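Repressor protein C2 (Enterobacteria phage P22, PDB 2R1J) binds the phage OR and OL operators through its helix-turn-helix domain, blocking transcription of lytic genes and so keeping the phage dormant in the host chromosome. Local coordinates at residues Glu44-Gly47 with Glu48-Leu51; Ala34-Gln37 with Trp38-Glu42; Ala12-Lys16 with Leu17-Gln21. One frame throughout, in Å; residues are numbered along the deposited sequence.

Along the chain the order is interaction 3, interaction 2, interaction 1. Interaction 3 joins the end of helix 6-17 to the start of helix 21-28, interaction 2 runs down helix 32-39 and out of its C-terminal end, and interaction 1 opens helix 47-56. Interaction 2 lies about 14 Å from interaction 3 and about 12 Å from interaction 1 between centres, and touches both: Glu-39 meets Arg-14 and Gln-21, and Trp-38 packs on Pro-45 and Asn-49. Interactions 1 and 3, about 18 Å apart between centres on opposite sides of the chain's centre, hold phosphates of different DNA strands, while the recognition helix, touching both, reaches a base.

Interaction 1 of 3, residues Glu44-Gly47 with Glu48-Leu51; sequences EPNG and ENLL. With nucleotides of chain A.
Asn-46 OD1 accepts the backbone N-H of Asn-49 at 2.8 Å, with the donor almost in line with the side-chain C=O (174°). This is an N-cap: Asn-46 stands just before helix 47-56, and its amide oxygen takes up an N-H of the first turn. The rotamer makes it possible, for CG lies between the backbone N and the carbonyl carbon (chi1 69°), folding OD1 back over the turn that follows. Asn-49 answers from the helix. Its amide plane is only 21° from that of Asn-46, and its ND2 reaches OP1 of DC13 of chain A at 2.8 Å in a nearly straight bond. The same OP1 accepts the backbone N-H of Asn-46, 2.8 Å from its N, so one phosphate oxygen is gripped from both segments.

In this Cro/C1-type helix-turn-helix domain, the helix start is thereby set against the DNA backbone, and its dipole would probably add to the attraction for the phosphate. One nucleotide back, Glu-44 N donates to OP2 of DT12 of chain A at 3.1 Å.

Behind this polar layer Pro-45 turns inward, its CG 3.9 Å from Leu-50 CD1, while Trp-38 of helix 32-39 packs on both Pro-45 and Asn-49. The Leu-50 side chain packs against helix 61-66, on Pro-61, Leu-64 and Leu-65. Backbone bonds from Leu-50 N to Asn-46 O (2.8 Å) and from Leu-51 N to Gly-47 O (3.2 Å) begin the helical ladder. Farther out, a water bridges Asn-46 ND2 and Glu-48 OE1, and Glu-48 packs on Leu-65 of the second subunit.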
loop_
_atom_site.group_PDB
_atom_site.type_symbol
_atom_site.label_atom_id
_atom_site.label_comp_id
_atom_site.label_asym_id
_atom_site.label_seq_id
_atom_site.Cartn_x
_atom_site.Cartn_y
_atom_site.Cartn_z
ATOM N N GLU C 44 9.681 4.163 -0.911
ATOM C CA GLU C 44 8.574 3.420 -1.521
ATOM C C GLU C 44 7.290 4.086 -1.027
ATOM O O GLU C 44 7.240 4.628 0.087
ATOM C CB GLU C 44 8.570 1.960 -1.101
ATOM C CG GLU C 44 9.638 1.163 -1.808
ATOM C CD GLU C 44 9.617 -0.324 -1.496
ATOM O OE1 GLU C 44 8.645 -0.836 -0.892
ATOM O OE2 GLU C 44 10.595 -0.999 -1.878
ATOM N N PRO C 45 6.234 4.067 -1.848
ATOM C CA PRO C 45 4.988 4.698 -1.422
ATOM C C PRO C 45 4.341 3.992 -0.232
ATOM O O PRO C 45 4.419 2.764 -0.115
ATOM C CB PRO C 45 4.103 4.615 -2.665
ATOM C CG PRO C 45 4.638 3.409 -3.401
ATOM C CD PRO C 45 6.120 3.449 -3.186
ATOM N N ASN C 46 3.690 4.785 0.613
ATOM C CA ASN C 46 3.014 4.208 1.762
ATOM C C ASN C 46 1.710 3.541 1.275
ATOM O O ASN C 46 1.435 3.500 0.081
ATOM C CB ASN C 46 2.776 5.277 2.857
ATOM C CG ASN C 46 1.762 6.331 2.475
ATOM O OD1 ASN C 46 0.927 6.120 1.593
ATOM N ND2 ASN C 46 1.807 7.465 3.157
ATOM N N GLY C 47 0.912 3.008 2.191
ATOM C CA GLY C 47 -0.283 2.283 1.784
ATOM C C GLY C 47 -1.279 3.046 0.936
ATOM O O GLY C 47 -1.671 2.612 -0.154
ATOM N N GLU C 48 -1.708 4.185 1.448
ATOM C CA GLU C 48 -2.689 4.989 0.724
ATOM C C GLU C 48 -2.112 5.460 -0.605
ATOM O O GLU C 48 -2.792 5.444 -1.650
ATOM C CB GLU C 48 -3.078 6.209 1.579
ATOM C CG GLU C 48 -3.905 7.275 0.859
ATOM C CD GLU C 48 -4.515 8.292 1.824
ATOM O OE1 GLU C 48 -4.046 8.353 2.986
ATOM O OE2 GLU C 48 -5.455 9.028 1.420
ATOM N N ASN C 49 -0.849 5.864 -0.575
ATOM C CA ASN C 49 -0.237 6.382 -1.780
ATOM C C ASN C 49 0.002 5.298 -2.835
ATOM O O ASN C 49 -0.128 5.576 -4.039
ATOM C CB ASN C 49 1.049 7.129 -1.444
ATOM C CG ASN C 49 0.785 8.451 -0.730
ATOM O OD1 ASN C 49 -0.319 9.025 -0.823
ATOM N ND2 ASN C 49 1.789 8.959 -0.023
ATOM N N LEU C 50 0.355 4.082 -2.425
ATOM C CA LEU C 50 0.558 3.035 -3.412
ATOM C C LEU C 50 -0.765 2.751 -4.122
ATOM O O LEU C 50 -0.793 2.579 -5.347
ATOM C CB LEU C 50 1.095 1.741 -2.772
ATOM C CG LEU C 50 1.224 0.510 -3.691
ATOM C CD1 LEU C 50 2.225 0.738 -4.821
ATOM C CD2 LEU C 50 1.656 -0.660 -2.814
ATOM N N LEU C 51 -1.858 2.697 -3.377
ATOM C CA LEU C 51 -3.140 2.426 -4.023
ATOM C C LEU C 51 -3.506 3.556 -4.988
ATOM O O LEU C 51 -3.919 3.297 -6.127
ATOM C CB LEU C 51 -4.215 2.205 -2.972
ATOM C CG LEU C 51 -4.403 0.721 -2.627
ATOM C CD1 LEU C 51 -5.080 0.038 -3.835
ATOM C CD2 LEU C 51 -3.085 0.030 -2.341
ATOM P P DC A 13 5.361 8.265 0.860
ATOM O OP1 DC A 13 4.180 7.545 0.384
ATOM O OP2 DC A 13 6.473 8.586 -0.061
ATOM O "O5'" DC A 13 4.796 9.647 1.377
ATOM C "C5'" DC A 13 5.168 10.872 0.768
ATOM C "C4'" DC A 13 5.242 11.948 1.824
ATOM O "O4'" DC A 13 6.413 11.670 2.647
ATOM C "C3'" DC A 13 5.505 13.322 1.208
ATOM O "O3'" DC A 13 4.337 14.092 1.050
ATOM C "C2'" DC A 13 6.484 13.997 2.151
ATOM C "C1'" DC A 13 7.023 12.894 3.055
ATOM N N1 DC A 13 8.487 12.771 2.879
ATOM C C2 DC A 13 9.317 13.604 3.637
ATOM O O2 DC A 13 8.792 14.457 4.336
ATOM N N3 DC A 13 10.657 13.473 3.555
ATOM C C4 DC A 13 11.194 12.579 2.724
ATOM N N4 DC A 13 12.534 12.457 2.706
ATOM C C5 DC A 13 10.380 11.754 1.888
ATOM C C6 DC A 13 9.040 11.871 2.008
ATOM P P DT A 12 9.803 3.681 2.848
ATOM O OP1 DT A 12 8.799 2.620 2.638
ATOM O OP2 DT A 12 10.933 3.831 1.912
ATOM O "O5'" DT A 12 9.088 5.081 3.031
ATOM C "C5'" DT A 12 7.864 5.147 3.755
ATOM C "C4'" DT A 12 7.350 6.562 3.810
ATOM O "O4'" DT A 12 8.252 7.391 4.599
ATOM C "C3'" DT A 12 7.227 7.239 2.440
ATOM O "O3'" DT A 12 5.860 7.620 2.255
ATOM C "C2'" DT A 12 8.189 8.416 2.522
ATOM C "C1'" DT A 12 8.321 8.675 4.017
ATOM N N1 DT A 12 9.594 9.286 4.449
ATOM C C2 DT A 12 9.523 10.414 5.230
ATOM O O2 DT A 12 8.480 10.962 5.525
ATOM N N3 DT A 12 10.730 10.884 5.666
ATOM C C4 DT A 12 11.955 10.365 5.431
ATOM O O4 DT A 12 12.947 10.866 5.985
ATOM C C5 DT A 12 11.982 9.218 4.553
ATOM C C7 DT A 12 13.300 8.635 4.158
ATOM C C6 DT A 12 10.811 8.728 4.113
HETATM O O HOH W 1 -0.911 9.282 3.361
#

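Interaction 2 of 3, residues Ala34-Gln37 with Trp38-Glu42; sequences AISQ and WERSE. With nucleotides of chain B; nucleotides of chain A.
Trp-38, Glu-39 and Arg-40 each donate their backbone N-H four residues back, to the carbonyl oxygens of Ala-34, Ile-35 and Ser-36, and the helix then ends in a Schellman motif. Ser-41 takes a positive phi (63°), its N donates to Trp-38 O, and Glu-42 N returns to Gln-37 O at 2.8 Å. Helix 32-39 is the recognition helix of the helix-turn-helix.

Gln-37 reads a base: its NE2 donates to O4 of DT14 of chain A at 3.1 Å, and a water links NE2 to Glu-42 OE1. On the other flank Ser-36 OG donates to OP2 of DT4 of chain B at 2.8 Å. With OG anti to the backbone N (chi1 170°), Ser-36 OG also lies in the guanidinium plane of Arg-40, whose NE and NH2 both donate to it. At the arginine's far end NH1 and NH2 both donate to Glu-42 OE2, in a salt bridge, so its rotation is fixed between the serine hydroxyl and the carboxylate.

Glu-39 has its main polar partner outside, forming salt bridges with Arg-14 and Arg-11, while its CG leans on Ile-35 O. Ala-34 O sits over one face of the Trp-38 ring, 3.3 Å from its plane and offset toward the rim, and Ile-35 CD1 reaches CZ3 obliquely at 3.6 Å. At the indole edge, NE1 donates to OP2 of DC13 of chain A at 2.8 Å.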
loop_
_atom_site.group_PDB
_atom_site.type_symbol
_atom_site.label_atom_id
_atom_site.label_comp_id
_atom_site.label_asym_id
_atom_site.label_seq_id
_atom_site.Cartn_x
_atom_site.Cartn_y
_atom_site.Cartn_z
ATOM N N ALA C 34 8.104 13.527 -4.344
ATOM C CA ALA C 34 7.788 12.186 -3.893
ATOM C C ALA C 34 7.806 11.222 -5.085
ATOM O O ALA C 34 8.295 10.100 -4.999
ATOM C CB ALA C 34 6.418 12.164 -3.226
ATOM N N ILE C 35 7.267 11.660 -6.223
ATOM C CA ILE C 35 7.271 10.782 -7.395
ATOM C C ILE C 35 8.725 10.472 -7.772
ATOM O O ILE C 35 9.068 9.314 -8.069
ATOM C CB ILE C 35 6.559 11.446 -8.610
ATOM C CG1 ILE C 35 5.099 11.742 -8.269
ATOM C CG2 ILE C 35 6.637 10.496 -9.827
ATOM C CD1 ILE C 35 4.287 10.542 -7.848
ATOM N N SER C 36 9.569 11.495 -7.762
ATOM C CA SER C 36 10.990 11.340 -8.079
ATOM C C SER C 36 11.668 10.364 -7.138
ATOM O O SER C 36 12.468 9.525 -7.550
ATOM C CB SER C 36 11.695 12.700 -8.034
ATOM O OG SER C 36 13.096 12.544 -8.118
ATOM N N GLN C 37 11.305 10.436 -5.857
ATOM C CA GLN C 37 11.896 9.541 -4.879
ATOM C C GLN C 37 11.461 8.090 -5.115
ATOM O O GLN C 37 12.275 7.190 -4.997
ATOM C CB GLN C 37 11.533 10.022 -3.468
ATOM C CG GLN C 37 12.106 11.359 -3.112
ATOM C CD GLN C 37 11.443 11.970 -1.877
ATOM O OE1 GLN C 37 10.285 11.667 -1.567
ATOM N NE2 GLN C 37 12.166 12.848 -1.190
ATOM N N TRP C 38 10.192 7.860 -5.442
ATOM C CA TRP C 38 9.725 6.510 -5.706
ATOM C C TRP C 38 10.395 5.951 -6.961
ATOM O O TRP C 38 10.806 4.787 -6.986
ATOM C CB TRP C 38 8.216 6.458 -5.931
ATOM C CG TRP C 38 7.430 6.933 -4.749
ATOM C CD1 TRP C 38 7.876 7.047 -3.453
ATOM C CD2 TRP C 38 6.082 7.375 -4.758
ATOM N NE1 TRP C 38 6.869 7.555 -2.652
ATOM C CE2 TRP C 38 5.755 7.764 -3.428
ATOM C CE3 TRP C 38 5.112 7.485 -5.756
ATOM C CZ2 TRP C 38 4.496 8.263 -3.080
ATOM C CZ3 TRP C 38 3.853 7.985 -5.419
ATOM C CH2 TRP C 38 3.551 8.369 -4.087
ATOM N N GLU C 39 10.514 6.783 -7.994
ATOM C CA GLU C 39 11.096 6.283 -9.253
ATOM C C GLU C 39 12.556 5.893 -9.125
ATOM O O GLU C 39 12.998 4.943 -9.779
ATOM C CB GLU C 39 10.924 7.308 -10.392
ATOM C CG GLU C 39 9.475 7.621 -10.641
ATOM C CD GLU C 39 9.204 8.386 -11.931
ATOM O OE1 GLU C 39 10.105 9.089 -12.410
ATOM O OE2 GLU C 39 8.065 8.287 -12.417
ATOM N N ARG C 40 13.293 6.614 -8.291
ATOM C CA ARG C 40 14.709 6.351 -8.082
ATOM C C ARG C 40 14.949 5.374 -6.928
ATOM O O ARG C 40 16.090 5.101 -6.543
ATOM C CB ARG C 40 15.450 7.657 -7.828
ATOM C CG ARG C 40 15.544 8.566 -9.061
ATOM C CD ARG C 40 16.240 9.859 -8.754
ATOM N NE ARG C 40 15.416 10.684 -7.888
ATOM C CZ ARG C 40 15.562 10.760 -6.568
ATOM N NH1 ARG C 40 16.524 10.070 -5.968
ATOM N NH2 ARG C 40 14.718 11.491 -5.855
ATOM N N SER C 41 13.863 4.849 -6.389
ATOM C CA SER C 41 13.951 3.892 -5.284
ATOM C C SER C 41 14.572 4.486 -4.001
ATOM O O SER C 41 15.139 3.751 -3.173
ATOM C CB SER C 41 14.726 2.651 -5.739
ATOM O OG SER C 41 13.951 1.909 -6.672
ATOM N N GLU C 42 14.448 5.799 -3.837
ATOM C CA GLU C 42 14.947 6.516 -2.641
ATOM C C GLU C 42 13.997 6.167 -1.465
ATOM O O GLU C 42 14.407 6.136 -0.298
ATOM C CB GLU C 42 14.950 8.030 -2.891
ATOM C CG GLU C 42 15.553 8.877 -1.755
ATOM C CD GLU C 42 15.576 10.386 -2.051
ATOM O OE1 GLU C 42 15.424 11.167 -1.089
ATOM O OE2 GLU C 42 15.770 10.808 -3.229
ATOM P P DT B 4 14.742 12.300 -11.588
ATOM O OP1 DT B 4 15.392 11.127 -12.213
ATOM O OP2 DT B 4 13.450 12.096 -10.866
ATOM O "O5'" DT B 4 15.822 12.964 -10.632
ATOM C "C5'" DT B 4 17.052 13.434 -11.189
ATOM C "C4'" DT B 4 17.893 14.136 -10.150
ATOM O "O4'" DT B 4 17.297 15.394 -9.774
ATOM C "C3'" DT B 4 18.158 13.379 -8.849
ATOM O "O3'" DT B 4 19.536 13.573 -8.539
ATOM C "C2'" DT B 4 17.268 14.089 -7.838
ATOM C "C1'" DT B 4 17.281 15.514 -8.352
ATOM N N1 DT B 4 16.123 16.358 -8.012
ATOM C C2 DT B 4 16.355 17.607 -7.456
ATOM O O2 DT B 4 17.454 17.994 -7.099
ATOM N N3 DT B 4 15.240 18.389 -7.322
ATOM C C4 DT B 4 13.946 18.053 -7.654
ATOM O O4 DT B 4 13.057 18.877 -7.532
ATOM C C5 DT B 4 13.759 16.709 -8.153
ATOM C C7 DT B 4 12.377 16.244 -8.476
ATOM C C6 DT B 4 14.845 15.931 -8.303
ATOM P P DC A 13 5.361 8.265 0.860
ATOM O OP1 DC A 13 4.180 7.545 0.384
ATOM O OP2 DC A 13 6.473 8.586 -0.061
ATOM O "O5'" DC A 13 4.796 9.647 1.377
ATOM C "C5'" DC A 13 5.168 10.872 0.768
ATOM C "C4'" DC A 13 5.242 11.948 1.824
ATOM O "O4'" DC A 13 6.413 11.670 2.647
ATOM C "C3'" DC A 13 5.505 13.322 1.208
ATOM O "O3'" DC A 13 4.337 14.092 1.050
ATOM C "C2'" DC A 13 6.484 13.997 2.151
ATOM C "C1'" DC A 13 7.023 12.894 3.055
ATOM N N1 DC A 13 8.487 12.771 2.879
ATOM C C2 DC A 13 9.317 13.604 3.637
ATOM O O2 DC A 13 8.792 14.457 4.336
ATOM N N3 DC A 13 10.657 13.473 3.555
ATOM C C4 DC A 13 11.194 12.579 2.724
ATOM N N4 DC A 13 12.534 12.457 2.706
ATOM C C5 DC A 13 10.380 11.754 1.888
ATOM C C6 DC A 13 9.040 11.871 2.008
ATOM P P DT A 14 4.277 15.184 -0.134
ATOM O OP1 DT A 14 2.840 15.400 -0.390
ATOM O OP2 DT A 14 5.175 14.746 -1.219
ATOM O "O5'" DT A 14 4.851 16.494 0.551
ATOM C "C5'" DT A 14 4.305 16.918 1.800
ATOM C "C4'" DT A 14 5.040 18.139 2.288
ATOM O "O4'" DT A 14 6.356 17.740 2.736
ATOM C "C3'" DT A 14 5.247 19.129 1.144
ATOM O "O3'" DT A 14 4.849 20.453 1.440
ATOM C "C2'" DT A 14 6.729 19.089 0.856
ATOM C "C1'" DT A 14 7.363 18.531 2.113
ATOM N N1 DT A 14 8.476 17.636 1.748
ATOM C C2 DT A 14 9.737 17.858 2.249
ATOM O O2 DT A 14 10.012 18.794 2.985
ATOM N N3 DT A 14 10.678 16.954 1.845
ATOM C C4 DT A 14 10.497 15.903 0.983
ATOM O O4 DT A 14 11.442 15.178 0.710
ATOM C C5 DT A 14 9.151 15.744 0.464
ATOM C C7 DT A 14 8.864 14.660 -0.529
ATOM C C6 DT A 14 8.221 16.592 0.884
HETATM O O HOH W 2 15.156 14.105 -1.359
#

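Interaction 3 of 3, residues Ala12-Lys16 with Leu17-Gln21; sequences ARRKK and LKIRQ. With nucleotides of chain B.
Gln-21 CG sits over the centre of one face of the Arg-14 guanidinium, 3.6 Å above its plane, while Ile-19 O lies at the edge, in plane. The Gln-21 amide is turned to the guanidinium, 72° between planes. Elsewhere, Leu-17 CD2 comes to the edge of the Arg-13 guanidinium, 3.3 Å from NH2. These groups flank the loop that leads from helix 6-17 into helix 21-28, the first helix of the helix-turn-helix.

Arg-14 CG lies anti to the backbone N, and the chain bends at chi3 (60°), bringing NH1 to Ile-19 O at 3.0 Å. NH1 also makes a weak bond to OP1 of DT3 of chain B, but the strongest partner of this arginine is Glu-39, which bridges to NE. The Glu-39 carboxylate helps to fix the guanidinium against Gln-21 CG and ties helix 6-17 to the recognition helix; its other oxygen accepts from Gln-21 NE2. Nearer the backbone, Arg-14 CG packs against Ile-19 CG1 at 3.8 Å.

Helix 6-17 gives way at Lys-18, whose positive phi (54°) swings the chain aside; its N donates to Lys-15 O from well above the carbonyl plane. Arg-20 is the next helix's N-cap. Gln-21 N donates to OP2 of DT3 of chain B at 2.8 Å in a nearly straight bond, and Gln-21 NE2 donates to OP2 of DT4 of chain B at 2.9 Å.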
loop_
_atom_site.group_PDB
_atom_site.type_symbol
_atom_site.label_atom_id
_atom_site.label_comp_id
_atom_site.label_asym_id
_atom_site.label_seq_id
_atom_site.Cartn_x
_atom_site.Cartn_y
_atom_site.Cartn_z
ATOM N N ALA C 12 8.530 3.783 -16.019
ATOM C CA ALA C 12 8.127 3.322 -17.347
ATOM C C ALA C 12 6.636 3.527 -17.577
ATOM O O ALA C 12 6.208 3.945 -18.658
ATOM C CB ALA C 12 8.489 1.866 -17.540
ATOM N N ARG C 13 5.835 3.252 -16.556
ATOM C CA ARG C 13 4.394 3.399 -16.669
ATOM C C ARG C 13 4.001 4.864 -16.851
ATOM O O ARG C 13 3.076 5.185 -17.611
ATOM C CB ARG C 13 3.734 2.801 -15.426
ATOM C CG ARG C 13 2.378 2.202 -15.658
ATOM C CD ARG C 13 2.461 1.092 -16.682
ATOM N NE ARG C 13 1.172 0.447 -16.889
ATOM C CZ ARG C 13 0.084 1.069 -17.337
ATOM N NH1 ARG C 13 -1.050 0.396 -17.494
ATOM N NH2 ARG C 13 0.128 2.362 -17.628
ATOM N N ARG C 14 4.703 5.760 -16.160
ATOM C CA ARG C 14 4.430 7.186 -16.274
ATOM C C ARG C 14 4.769 7.669 -17.698
ATOM O O ARG C 14 4.000 8.425 -18.292
ATOM C CB ARG C 14 5.251 7.979 -15.258
ATOM C CG ARG C 14 5.017 9.483 -15.349
ATOM C CD ARG C 14 5.713 10.244 -14.237
ATOM N NE ARG C 14 7.165 10.060 -14.230
ATOM C CZ ARG C 14 8.004 10.655 -15.067
ATOM N NH1 ARG C 14 7.534 11.486 -16.001
ATOM N NH2 ARG C 14 9.310 10.427 -14.965
ATOM N N LYS C 15 5.922 7.246 -18.216
ATOM C CA LYS C 15 6.359 7.613 -19.569
ATOM C C LYS C 15 5.290 7.194 -20.585
ATOM O O LYS C 15 5.031 7.906 -21.547
ATOM C CB LYS C 15 7.656 6.901 -19.941
ATOM C CG LYS C 15 8.801 7.063 -18.981
ATOM C CD LYS C 15 9.306 8.468 -18.971
ATOM C CE LYS C 15 10.816 8.473 -18.869
ATOM N NZ LYS C 15 11.374 9.811 -19.233
ATOM N N LYS C 16 4.683 6.036 -20.367
ATOM C CA LYS C 16 3.640 5.533 -21.259
ATOM C C LYS C 16 2.441 6.486 -21.312
ATOM O O LYS C 16 1.881 6.739 -22.388
ATOM C CB LYS C 16 3.188 4.148 -20.782
ATOM C CG LYS C 16 3.050 3.101 -21.864
ATOM C CD LYS C 16 4.373 2.841 -22.563
ATOM C CE LYS C 16 4.236 1.773 -23.650
ATOM N NZ LYS C 16 5.480 1.632 -24.475
ATOM N N LEU C 17 2.046 7.016 -20.155
ATOM C CA LEU C 17 0.918 7.946 -20.068
ATOM C C LEU C 17 1.282 9.348 -20.543
ATOM O O LEU C 17 0.411 10.213 -20.679
ATOM C CB LEU C 17 0.413 8.028 -18.623
ATOM C CG LEU C 17 -0.462 6.899 -18.076
ATOM C CD1 LEU C 17 -1.850 7.004 -18.677
ATOM C CD2 LEU C 17 0.154 5.546 -18.372
ATOM N N LYS C 18 2.568 9.566 -20.795
ATOM C CA LYS C 18 3.076 10.858 -21.239
ATOM C C LYS C 18 2.685 12.001 -20.326
ATOM O O LYS C 18 1.995 12.934 -20.733
ATOM C CB LYS C 18 2.607 11.181 -22.660
ATOM C CG LYS C 18 3.012 10.122 -23.653
ATOM C CD LYS C 18 2.526 10.486 -25.046
ATOM C CE LYS C 18 2.791 9.321 -25.995
ATOM N NZ LYS C 18 2.456 9.739 -27.402
ATOM N N ILE C 19 3.127 11.936 -19.078
ATOM C CA ILE C 19 2.832 13.016 -18.146
ATOM C C ILE C 19 4.071 13.282 -17.304
ATOM O O ILE C 19 4.890 12.387 -17.101
ATOM C CB ILE C 19 1.641 12.673 -17.240
ATOM C CG1 ILE C 19 1.922 11.394 -16.460
ATOM C CG2 ILE C 19 0.375 12.507 -18.089
ATOM C CD1 ILE C 19 0.859 11.062 -15.453
ATOM N N ARG C 20 4.218 14.521 -16.848
ATOM C CA ARG C 20 5.374 14.911 -16.050
ATOM C C ARG C 20 5.206 14.357 -14.624
ATOM O O ARG C 20 4.123 13.895 -14.259
ATOM C CB ARG C 20 5.500 16.439 -16.005
ATOM C CG ARG C 20 4.249 17.169 -15.484
ATOM C CD ARG C 20 4.500 18.654 -15.305
ATOM N NE ARG C 20 3.311 19.349 -14.809
ATOM C CZ ARG C 20 3.256 20.654 -14.544
ATOM N NH1 ARG C 20 4.320 21.433 -14.721
ATOM N NH2 ARG C 20 2.132 21.181 -14.082
ATOM N N GLN C 21 6.282 14.379 -13.842
ATOM C CA GLN C 21 6.217 13.879 -12.464
ATOM C C GLN C 21 5.226 14.710 -11.663
ATOM O O GLN C 21 4.459 14.179 -10.843
ATOM C CB GLN C 21 7.590 13.949 -11.788
ATOM C CG GLN C 21 8.601 12.967 -12.349
ATOM C CD GLN C 21 9.930 12.993 -11.607
ATOM O OE1 GLN C 21 10.347 14.023 -11.087
ATOM N NE2 GLN C 21 10.609 11.850 -11.575
ATOM P P DT B 3 9.772 15.234 -15.499
ATOM O OP1 DT B 3 9.743 13.969 -16.268
ATOM O OP2 DT B 3 8.586 15.655 -14.729
ATOM O "O5'" DT B 3 11.056 15.213 -14.559
ATOM C "C5'" DT B 3 12.317 14.882 -15.118
ATOM C "C4'" DT B 3 13.430 15.024 -14.105
ATOM O "O4'" DT B 3 13.574 16.400 -13.677
ATOM C "C3'" DT B 3 13.350 14.178 -12.826
ATOM O "O3'" DT B 3 14.564 13.430 -12.730
ATOM C "C2'" DT B 3 13.265 15.217 -11.715
ATOM C "C1'" DT B 3 13.994 16.396 -12.323
ATOM N N1 DT B 3 13.688 17.718 -11.744
ATOM C C2 DT B 3 14.708 18.432 -11.154
ATOM O O2 DT B 3 15.845 18.016 -11.053
ATOM N N3 DT B 3 14.346 19.662 -10.680
ATOM C C4 DT B 3 13.097 20.241 -10.729
ATOM O O4 DT B 3 12.929 21.377 -10.262
ATOM C C5 DT B 3 12.069 19.434 -11.343
ATOM C C7 DT B 3 10.670 19.969 -11.426
ATOM C C6 DT B 3 12.412 18.227 -11.812
ATOM P P DT B 4 14.742 12.300 -11.588
ATOM O OP1 DT B 4 15.392 11.127 -12.213
ATOM O OP2 DT B 4 13.450 12.096 -10.866
ATOM O "O5'" DT B 4 15.822 12.964 -10.632
ATOM C "C5'" DT B 4 17.052 13.434 -11.189
ATOM C "C4'" DT B 4 17.893 14.136 -10.150
ATOM O "O4'" DT B 4 17.297 15.394 -9.774
ATOM C "C3'" DT B 4 18.158 13.379 -8.849
ATOM O "O3'" DT B 4 19.536 13.573 -8.539
ATOM C "C2'" DT B 4 17.268 14.089 -7.838
ATOM C "C1'" DT B 4 17.281 15.514 -8.352
ATOM N N1 DT B 4 16.123 16.358 -8.012
ATOM C C2 DT B 4 16.355 17.607 -7.456
ATOM O O2 DT B 4 17.454 17.994 -7.099
ATOM N N3 DT B 4 15.240 18.389 -7.322
ATOM C C4 DT B 4 13.946 18.053 -7.654
ATOM O O4 DT B 4 13.057 18.877 -7.532
ATOM C C5 DT B 4 13.759 16.709 -8.153
ATOM C C7 DT B 4 12.377 16.244 -8.476
ATOM C C6 DT B 4 14.845 15.931 -8.303
#